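Local coordinates for protein putative trimethylamine methyltransferase (Rhizobium meliloti, PDB 4YYC) that probably transfers methyl groups, being a putative trimethylamine methyltransferase of the MttB family, at residues K166-Y169 and S173-S176; M196-I201 and A504-L509; Y203-F208 and E497-D502. One frame throughout, in Å; residues are numbered along the deposited sequence.

Contact 1 of 3, residues K166-Y169 and S173-S176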
loop_
_atom_site.group_PDB
_atom_site.type_symbol
_atom_site.label_atom_id
_atom_site.label_comp_id
_atom_site.label_asym_id
_atom_site.label_seq_id
_atom_site.Cartn_x
_atom_site.Cartn_y
_atom_site.Cartn_z
ATOM N N LYS A 166 -12.864 4.264 -24.078
ATOM C CA LYS A 166 -11.671 4.672 -24.801
ATOM C C LYS A 166 -10.428 4.711 -23.905
ATOM O O LYS A 166 -9.375 4.207 -24.271
ATOM C CB LYS A 166 -11.872 6.034 -25.482
ATOM C CG LYS A 166 -12.950 6.054 -26.578
ATOM C CD LYS A 166 -13.118 7.475 -27.094
ATOM C CE LYS A 166 -14.078 7.524 -28.258
ATOM N NZ LYS A 166 -14.364 8.887 -28.754
ATOM N N LEU A 167 -10.559 5.327 -22.716
ATOM C CA LEU A 167 -9.415 5.421 -21.819
ATOM C C LEU A 167 -8.976 4.068 -21.303
ATOM O O LEU A 167 -7.765 3.814 -21.154
ATOM C CB LEU A 167 -9.755 6.339 -20.641
ATOM C CG LEU A 167 -9.987 7.827 -20.988
ATOM C CD1 LEU A 167 -10.422 8.525 -19.717
ATOM C CD2 LEU A 167 -8.771 8.515 -21.547
ATOM N N ALA A 168 -9.939 3.174 -21.079
ATOM C CA ALA A 168 -9.617 1.816 -20.676
ATOM C C ALA A 168 -8.915 1.028 -21.795
ATOM O O ALA A 168 -8.000 0.240 -21.516
ATOM C CB ALA A 168 -10.868 1.063 -20.253
ATOM N N TYR A 169 -9.329 1.259 -23.041
ATOM C CA TYR A 169 -8.674 0.652 -24.206
ATOM C C TYR A 169 -7.213 1.101 -24.289
ATOM O O TYR A 169 -6.325 0.309 -24.566
ATOM C CB TYR A 169 -9.451 1.007 -25.482
ATOM C CG TYR A 169 -8.744 0.631 -26.737
ATOM C CD1 TYR A 169 -8.662 -0.688 -27.132
ATOM C CD2 TYR A 169 -8.084 1.602 -27.504
ATOM C CE1 TYR A 169 -8.025 -1.043 -28.308
ATOM C CE2 TYR A 169 -7.438 1.253 -28.684
ATOM C CZ TYR A 169 -7.410 -0.064 -29.067
ATOM O OH TYR A 169 -6.761 -0.435 -30.211
ATOM N N SER A 173 -2.186 -1.014 -18.627
ATOM C CA SER A 173 -2.413 -2.097 -17.667
ATOM C C SER A 173 -3.866 -2.274 -17.311
ATOM O O SER A 173 -4.183 -2.986 -16.367
ATOM C CB SER A 173 -1.518 -1.968 -16.410
ATOM O OG SER A 173 -0.164 -2.259 -16.701
HETATM N N MSE A 174 -4.779 -1.689 -18.089
HETATM C CA MSE A 174 -6.224 -1.986 -17.929
HETATM C C MSE A 174 -6.490 -3.161 -18.818
HETATM O O MSE A 174 -6.473 -3.034 -20.039
HETATM C CB MSE A 174 -7.056 -0.748 -18.257
HETATM C CG MSE A 174 -8.520 -0.900 -17.920
HETATM SE SE MSE A 174 -8.749 -1.286 -15.999
HETATM C CE MSE A 174 -8.543 0.475 -15.435
ATOM N N HIS A 175 -6.745 -4.339 -18.265
ATOM C CA HIS A 175 -6.825 -5.531 -19.097
ATOM C C HIS A 175 -8.223 -5.790 -19.625
ATOM O O HIS A 175 -8.354 -6.468 -20.636
ATOM C CB HIS A 175 -6.335 -6.737 -18.327
ATOM C CG HIS A 175 -5.014 -6.480 -17.651
ATOM N ND1 HIS A 175 -4.890 -6.394 -16.288
ATOM C CD2 HIS A 175 -3.777 -6.253 -18.157
ATOM C CE1 HIS A 175 -3.631 -6.135 -15.976
ATOM N NE2 HIS A 175 -2.940 -6.036 -17.098
ATOM N N SER A 176 -9.227 -5.315 -18.923
ATOM C CA SER A 176 -10.632 -5.451 -19.344
ATOM C C SER A 176 -11.220 -4.095 -19.621
ATOM O O SER A 176 -10.897 -3.128 -18.942
ATOM C CB SER A 176 -11.417 -6.083 -18.214
ATOM O OG SER A 176 -12.821 -6.065 -18.422
#

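Contact 2 of 3, residues M196-I201 and A504-L509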
loop_
_atom_site.group_PDB
_atom_site.type_symbol
_atom_site.label_atom_id
_atom_site.label_comp_id
_atom_site.label_asym_id
_atom_site.label_seq_id
_atom_site.Cartn_x
_atom_site.Cartn_y
_atom_site.Cartn_z
HETATM N N MSE A 196 -24.514 0.360 -24.114
HETATM C CA MSE A 196 -23.386 0.117 -23.190
HETATM C C MSE A 196 -22.613 -1.063 -23.758
HETATM O O MSE A 196 -21.401 -0.968 -23.938
HETATM C CB MSE A 196 -23.926 -0.098 -21.801
HETATM C CG MSE A 196 -24.448 1.207 -21.205
HETATM SE SE MSE A 196 -25.748 0.852 -19.740
HETATM C CE MSE A 196 -24.411 0.512 -18.439
ATOM N N VAL A 197 -23.275 -2.197 -24.025
ATOM C CA VAL A 197 -22.538 -3.338 -24.589
ATOM C C VAL A 197 -21.895 -2.964 -25.943
ATOM O O VAL A 197 -20.725 -3.263 -26.219
ATOM C CB VAL A 197 -23.423 -4.596 -24.716
ATOM C CG1 VAL A 197 -22.719 -5.695 -25.508
ATOM C CG2 VAL A 197 -23.861 -5.068 -23.323
ATOM N N TYR A 198 -22.657 -2.304 -26.797
ATOM C CA TYR A 198 -22.137 -1.894 -28.095
ATOM C C TYR A 198 -20.866 -1.070 -27.946
ATOM O O TYR A 198 -19.910 -1.236 -28.720
ATOM C CB TYR A 198 -23.162 -1.092 -28.876
ATOM C CG TYR A 198 -22.640 -0.640 -30.239
ATOM C CD1 TYR A 198 -22.588 -1.529 -31.318
ATOM C CD2 TYR A 198 -22.173 0.632 -30.437
ATOM C CE1 TYR A 198 -22.133 -1.119 -32.579
ATOM C CE2 TYR A 198 -21.686 1.054 -31.666
ATOM C CZ TYR A 198 -21.656 0.174 -32.741
ATOM O OH TYR A 198 -21.159 0.639 -33.944
ATOM N N SER A 199 -20.853 -0.182 -26.955
ATOM C CA SER A 199 -19.677 0.694 -26.736
ATOM C C SER A 199 -18.410 -0.109 -26.448
ATOM O O SER A 199 -17.339 0.206 -26.948
ATOM C CB SER A 199 -19.956 1.698 -25.604
ATOM O OG SER A 199 -20.995 2.546 -25.998
ATOM N N HIS A 200 -18.526 -1.172 -25.648
ATOM C CA HIS A 200 -17.397 -2.063 -25.373
ATOM C C HIS A 200 -16.894 -2.780 -26.622
ATOM O O HIS A 200 -15.741 -3.168 -26.680
ATOM C CB HIS A 200 -17.749 -3.080 -24.288
ATOM C CG HIS A 200 -17.900 -2.471 -22.917
ATOM N ND1 HIS A 200 -16.829 -1.951 -22.223
ATOM C CD2 HIS A 200 -18.978 -2.295 -22.119
ATOM C CE1 HIS A 200 -17.243 -1.487 -21.062
ATOM N NE2 HIS A 200 -18.542 -1.689 -20.969
ATOM N N ILE A 201 -17.757 -2.956 -27.612
ATOM C CA ILE A 201 -17.364 -3.631 -28.852
ATOM C C ILE A 201 -16.781 -2.658 -29.844
ATOM O O ILE A 201 -15.770 -2.984 -30.489
ATOM C CB ILE A 201 -18.554 -4.418 -29.452
ATOM C CG1 ILE A 201 -19.068 -5.435 -28.445
ATOM C CG2 ILE A 201 -18.139 -5.065 -30.765
ATOM C CD1 ILE A 201 -20.423 -6.033 -28.749
ATOM N N ALA A 504 -19.491 -5.956 -41.393
ATOM C CA ALA A 504 -20.625 -6.865 -41.361
ATOM C C ALA A 504 -21.112 -7.134 -39.936
ATOM O O ALA A 504 -22.321 -7.182 -39.669
ATOM C CB ALA A 504 -20.263 -8.176 -42.043
ATOM N N ILE A 505 -20.173 -7.284 -39.017
ATOM C CA ILE A 505 -20.526 -7.479 -37.592
ATOM C C ILE A 505 -21.132 -6.209 -37.028
ATOM O O ILE A 505 -22.145 -6.265 -36.358
ATOM C CB ILE A 505 -19.304 -7.915 -36.756
ATOM C CG1 ILE A 505 -18.838 -9.290 -37.235
ATOM C CG2 ILE A 505 -19.648 -7.940 -35.265
ATOM C CD1 ILE A 505 -17.640 -9.871 -36.502
ATOM N N ASP A 506 -20.513 -5.064 -37.315
ATOM C CA ASP A 506 -21.053 -3.789 -36.888
ATOM C C ASP A 506 -22.515 -3.622 -37.353
ATOM O O ASP A 506 -23.383 -3.304 -36.563
ATOM C CB ASP A 506 -20.182 -2.663 -37.414
ATOM C CG ASP A 506 -20.411 -1.347 -36.695
ATOM O OD1 ASP A 506 -20.988 -1.330 -35.587
ATOM O OD2 ASP A 506 -19.970 -0.308 -37.243
ATOM N N GLU A 507 -22.766 -3.874 -38.635
ATOM C CA GLU A 507 -24.105 -3.735 -39.213
ATOM C C GLU A 507 -25.095 -4.671 -38.519
ATOM O O GLU A 507 -26.223 -4.261 -38.205
ATOM C CB GLU A 507 -24.067 -3.981 -40.726
ATOM C CG GLU A 507 -25.405 -4.008 -41.420
ATOM N N ALA A 508 -24.695 -5.912 -38.293
ATOM C CA ALA A 508 -25.562 -6.866 -37.618
ATOM C C ALA A 508 -25.870 -6.457 -36.190
ATOM O O ALA A 508 -26.980 -6.649 -35.708
ATOM C CB ALA A 508 -24.938 -8.249 -37.624
ATOM N N LEU A 509 -24.863 -5.927 -35.486
ATOM C CA LEU A 509 -25.123 -5.426 -34.138
ATOM C C LEU A 509 -26.102 -4.248 -34.155
ATOM O O LEU A 509 -26.990 -4.191 -33.341
ATOM C CB LEU A 509 -23.814 -4.987 -33.464
ATOM C CG LEU A 509 -22.900 -6.149 -33.089
ATOM C CD1 LEU A 509 -21.480 -5.626 -32.782
ATOM C CD2 LEU A 509 -23.502 -6.957 -31.924
#

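Contact 3 of 3, residues Y203-F208 and E497-D502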
loop_
_atom_site.group_PDB
_atom_site.type_symbol
_atom_site.label_atom_id
_atom_site.label_comp_id
_atom_site.label_asym_id
_atom_site.label_seq_id
_atom_site.Cartn_x
_atom_site.Cartn_y
_atom_site.Cartn_z
ATOM N N TYR A 203 -15.585 0.546 -29.344
ATOM C CA TYR A 203 -14.504 1.420 -28.908
ATOM C C TYR A 203 -13.379 0.694 -28.217
ATOM O O TYR A 203 -12.363 1.313 -27.853
ATOM C CB TYR A 203 -15.045 2.541 -28.043
ATOM C CG TYR A 203 -16.030 3.415 -28.793
ATOM C CD1 TYR A 203 -15.587 4.310 -29.747
ATOM C CD2 TYR A 203 -17.397 3.302 -28.586
ATOM C CE1 TYR A 203 -16.493 5.102 -30.446
ATOM C CE2 TYR A 203 -18.323 4.070 -29.284
ATOM C CZ TYR A 203 -17.863 4.979 -30.200
ATOM O OH TYR A 203 -18.780 5.737 -30.908
ATOM N N SER A 204 -13.506 -0.624 -28.076
ATOM C CA SER A 204 -12.435 -1.414 -27.442
ATOM C C SER A 204 -12.407 -2.792 -28.084
ATOM O O SER A 204 -13.391 -3.189 -28.742
ATOM C CB SER A 204 -12.731 -1.582 -25.967
ATOM O OG SER A 204 -11.599 -2.136 -25.310
ATOM N N ASP A 205 -11.318 -3.509 -27.876
ATOM C CA ASP A 205 -11.247 -4.929 -28.215
ATOM C C ASP A 205 -10.795 -5.776 -27.028
ATOM O O ASP A 205 -10.398 -6.916 -27.212
ATOM C CB ASP A 205 -10.363 -5.161 -29.446
ATOM C CG ASP A 205 -8.926 -4.733 -29.241
ATOM O OD1 ASP A 205 -8.578 -4.265 -28.159
ATOM O OD2 ASP A 205 -8.131 -4.919 -30.212
ATOM N N LYS A 206 -10.882 -5.195 -25.830
ATOM C CA LYS A 206 -10.555 -5.878 -24.589
ATOM C C LYS A 206 -11.787 -6.600 -24.067
ATOM O O LYS A 206 -12.898 -6.252 -24.396
ATOM C CB LYS A 206 -9.997 -4.894 -23.558
ATOM C CG LYS A 206 -8.636 -4.333 -23.915
ATOM C CD LYS A 206 -8.083 -3.280 -22.966
ATOM C CE LYS A 206 -6.738 -2.765 -23.449
ATOM N NZ LYS A 206 -6.187 -1.778 -22.482
ATOM N N PRO A 207 -11.606 -7.616 -23.214
ATOM C CA PRO A 207 -12.773 -8.374 -22.742
ATOM C C PRO A 207 -13.714 -7.506 -21.899
ATOM O O PRO A 207 -13.261 -6.671 -21.152
ATOM C CB PRO A 207 -12.194 -9.483 -21.907
ATOM C CG PRO A 207 -10.763 -9.299 -21.890
ATOM C CD PRO A 207 -10.331 -8.171 -22.749
ATOM N N PHE A 208 -15.008 -7.719 -22.057
ATOM C CA PHE A 208 -16.011 -6.844 -21.460
ATOM C C PHE A 208 -17.016 -7.625 -20.635
ATOM O O PHE A 208 -17.064 -8.871 -20.688
ATOM C CB PHE A 208 -16.656 -5.977 -22.544
ATOM C CG PHE A 208 -17.471 -6.753 -23.550
ATOM C CD1 PHE A 208 -18.778 -7.097 -23.273
ATOM C CD2 PHE A 208 -16.924 -7.165 -24.771
ATOM C CE1 PHE A 208 -19.551 -7.789 -24.201
ATOM C CE2 PHE A 208 -17.676 -7.880 -25.680
ATOM C CZ PHE A 208 -19.001 -8.199 -25.396
ATOM N N GLU A 497 -7.660 6.082 -31.576
ATOM C CA GLU A 497 -8.155 5.487 -32.821
ATOM C C GLU A 497 -8.860 4.208 -32.460
ATOM O O GLU A 497 -8.292 3.381 -31.765
ATOM C CB GLU A 497 -7.000 5.148 -33.723
ATOM C CG GLU A 497 -6.339 6.377 -34.288
ATOM C CD GLU A 497 -5.295 6.049 -35.338
ATOM O OE1 GLU A 497 -5.485 5.063 -36.102
ATOM O OE2 GLU A 497 -4.282 6.769 -35.386
ATOM N N ALA A 498 -10.087 4.060 -32.907
ATOM C CA ALA A 498 -10.858 2.889 -32.550
ATOM C C ALA A 498 -10.238 1.613 -33.127
ATOM O O ALA A 498 -9.755 1.623 -34.253
ATOM C CB ALA A 498 -12.301 3.031 -32.987
ATOM N N PRO A 499 -10.256 0.526 -32.366
ATOM C CA PRO A 499 -9.803 -0.753 -32.907
ATOM C C PRO A 499 -10.748 -1.218 -34.019
ATOM O O PRO A 499 -11.945 -1.009 -33.942
ATOM C CB PRO A 499 -9.887 -1.707 -31.719
ATOM C CG PRO A 499 -10.839 -1.087 -30.781
ATOM C CD PRO A 499 -10.803 0.400 -31.007
ATOM N N TYR A 500 -10.203 -1.879 -35.020
ATOM C CA TYR A 500 -10.989 -2.358 -36.136
ATOM C C TYR A 500 -12.160 -3.224 -35.710
ATOM O O TYR A 500 -12.028 -4.044 -34.812
ATOM C CB TYR A 500 -10.101 -3.194 -37.037
ATOM C CG TYR A 500 -10.808 -3.765 -38.216
ATOM C CD1 TYR A 500 -11.077 -2.974 -39.325
ATOM C CD2 TYR A 500 -11.251 -5.094 -38.222
ATOM C CE1 TYR A 500 -11.742 -3.487 -40.419
ATOM C CE2 TYR A 500 -11.928 -5.613 -39.300
ATOM C CZ TYR A 500 -12.160 -4.810 -40.407
ATOM O OH TYR A 500 -12.795 -5.325 -41.502
ATOM N N LEU A 501 -13.302 -3.022 -36.353
ATOM C CA LEU A 501 -14.453 -3.903 -36.205
ATOM C C LEU A 501 -14.983 -4.258 -37.587
ATOM O O LEU A 501 -15.323 -3.369 -38.356
ATOM C CB LEU A 501 -15.542 -3.217 -35.388
ATOM C CG LEU A 501 -16.869 -3.962 -35.136
ATOM C CD1 LEU A 501 -16.669 -5.266 -34.390
ATOM C CD2 LEU A 501 -17.864 -3.097 -34.372
ATOM N N ASP A 502 -15.077 -5.547 -37.892
ATOM C CA ASP A 502 -15.661 -5.994 -39.160
ATOM C C ASP A 502 -16.991 -5.270 -39.463
ATOM O O ASP A 502 -17.947 -5.343 -38.682
ATOM C CB ASP A 502 -15.854 -7.504 -39.095
ATOM C CG ASP A 502 -16.531 -8.097 -40.321
ATOM O OD1 ASP A 502 -17.034 -7.389 -41.229
ATOM O OD2 ASP A 502 -16.583 -9.344 -40.361
#

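Contact 1 of 3, residues K166-Y169 and S173-S176
A168 and M174, the latter built as selenomethionine, make this a small, wholly buried packing contact, with 105 Å² covered over both segments. The side-chain part is a single meeting: the methyl carbon CB of A168 lies 3.8 Å from CG of M174, near the base of the longer chain rather than at its selenium. CG of M174 stands anti to the backbone N (chi1 -171°), and the chain then bends at both chi2 and chi3, which carries SE and CE beyond the alanine methyl. The M174 side chain also packs on F407 and L414 of helix 404-420.

The second kind of contact sets the side chain against backbone. O of A168 approaches CB of M174 at 3.5 Å and CG of M174 at 3.8 Å, so one carbonyl oxygen rests on the first two carbons of the selenomethionine. The alpha carbons, CA of A168 and CA of M174, are 5.8 Å apart.

In the fold this is the C-terminal end of helix 158-170 met by the loop that leaves it: after the last turn the chain doubles back, and M174 directs its CB toward the helix it has just left. At S176 the touch is looser and again involves backbone, with O of S176 4.4 Å from CB of A168.

No hydrogen bond joins the two segments directly; polar linkage comes through a third party. The ammonium group of K206 bonds to the carbonyl oxygens of A168, Y169 and M174, and its positive charge would probably suit the carbonyl-rich end of the helix. The hydroxyl of S176 is engaged with O of P207 and N of G178.

Contact 2 of 3, residues M196-I201 and A504-L509
Y198 reaches across from helix 192-202 to D506 on helix 503-518, the two segments running antiparallel at 174° with their axes 11.8 Å apart. CG of Y198 lies anti to the backbone N (chi1 180°), an orientation that sends the ring out to the facing helix. OH of Y198 donates to OD1 of D506 at 2.6 Å, and OD1 receives it on its syn lone pair, the side of the second carboxylate oxygen. Although the two side chains cross at about a right angle, ring and carboxylate planes differ by only 16°, and OD1 sits at the ring edge, in plane, with CE1 of Y198 also near it at 3.2 Å.

L509, whose CB points toward helix 192-202, supplies the apolar half. Its CB comes to the ring edge of Y198, 4.3 Å from CD1, while its CD1 meets CG2 of I201 tip to tip at 3.9 Å. I227 and L228 of helix 215-229 pack against L509 and I201 respectively.

A phenylalanine in place of Y198 would probably keep the ring beside L509 but leave the carboxylate of D506 without its phenol donor and freer to turn.

The short bond between nearly coplanar groups suggests a strong phenol-carboxylate pairing that would probably help keep the aspartate ionised, and it ties the end of the Y198 side chain to helix 503-518, beside the aliphatic contacts of L509.

Contact 3 of 3, residues Y203-F208 and E497-D502
P499 pushes its ring against the backbone of Y203, S204 and D205, and nearly all of the contact can be told from its three ring methylenes. CB faces the carboxylate of D205: OD2 of D205 is 4.0 Å from it, and the two side chains cross obliquely. Next round the ring, CG rests on the peptide that joins S204 to D205, 3.6 Å from C of S204 and 3.8 Å from N of D205. CD of P499 closes the ring beside the preceding carbonyl, 3.6 Å from O of Y203.

The contact joins two connecting loops distant in sequence. Residues 203-208 lead from helix 192-202 into strand 208-209, the first in a run of parallel pairing through 240-245, 269-277 and 313-322, consistent with the TIM-barrel fold of the MttB family; residues 497-502 link helix 481-495 to helix 503-518.

The loop beneath the proline is shaped by an ST turn, in which N of K206 donates to OG of S204 at 3.2 Å with a nearly straight angle of 168°. CG of D205 stands between its backbone N and carbonyl carbon (chi1 62°), which brings the carboxylate over to CB of P499; OD1 makes a salt bridge with R126 and OD2 accepts from N123. R122 and Y169 also pack on P499.

In the fold
Contact 3 is the common neighbour of the other two, its centre about 11 Å from that of contact 1 and about 10 Å from that of contact 2. Besides the polar links through K206 and S176, contacts 1 and 3 pack directly, CE1 of Y169 lying 3.3 Å from OD1 of D205. Contacts 2 and 3 share apolar packing, with I201 touching both F208 and L501. Contacts 1 and 2, about 18 Å apart between centres, do not touch. Along the chain contact 3 lies within the stretch of chain closed off by contact 2. A bound unknown ligand is about 14 Å from the side chain of S176 in contact 1.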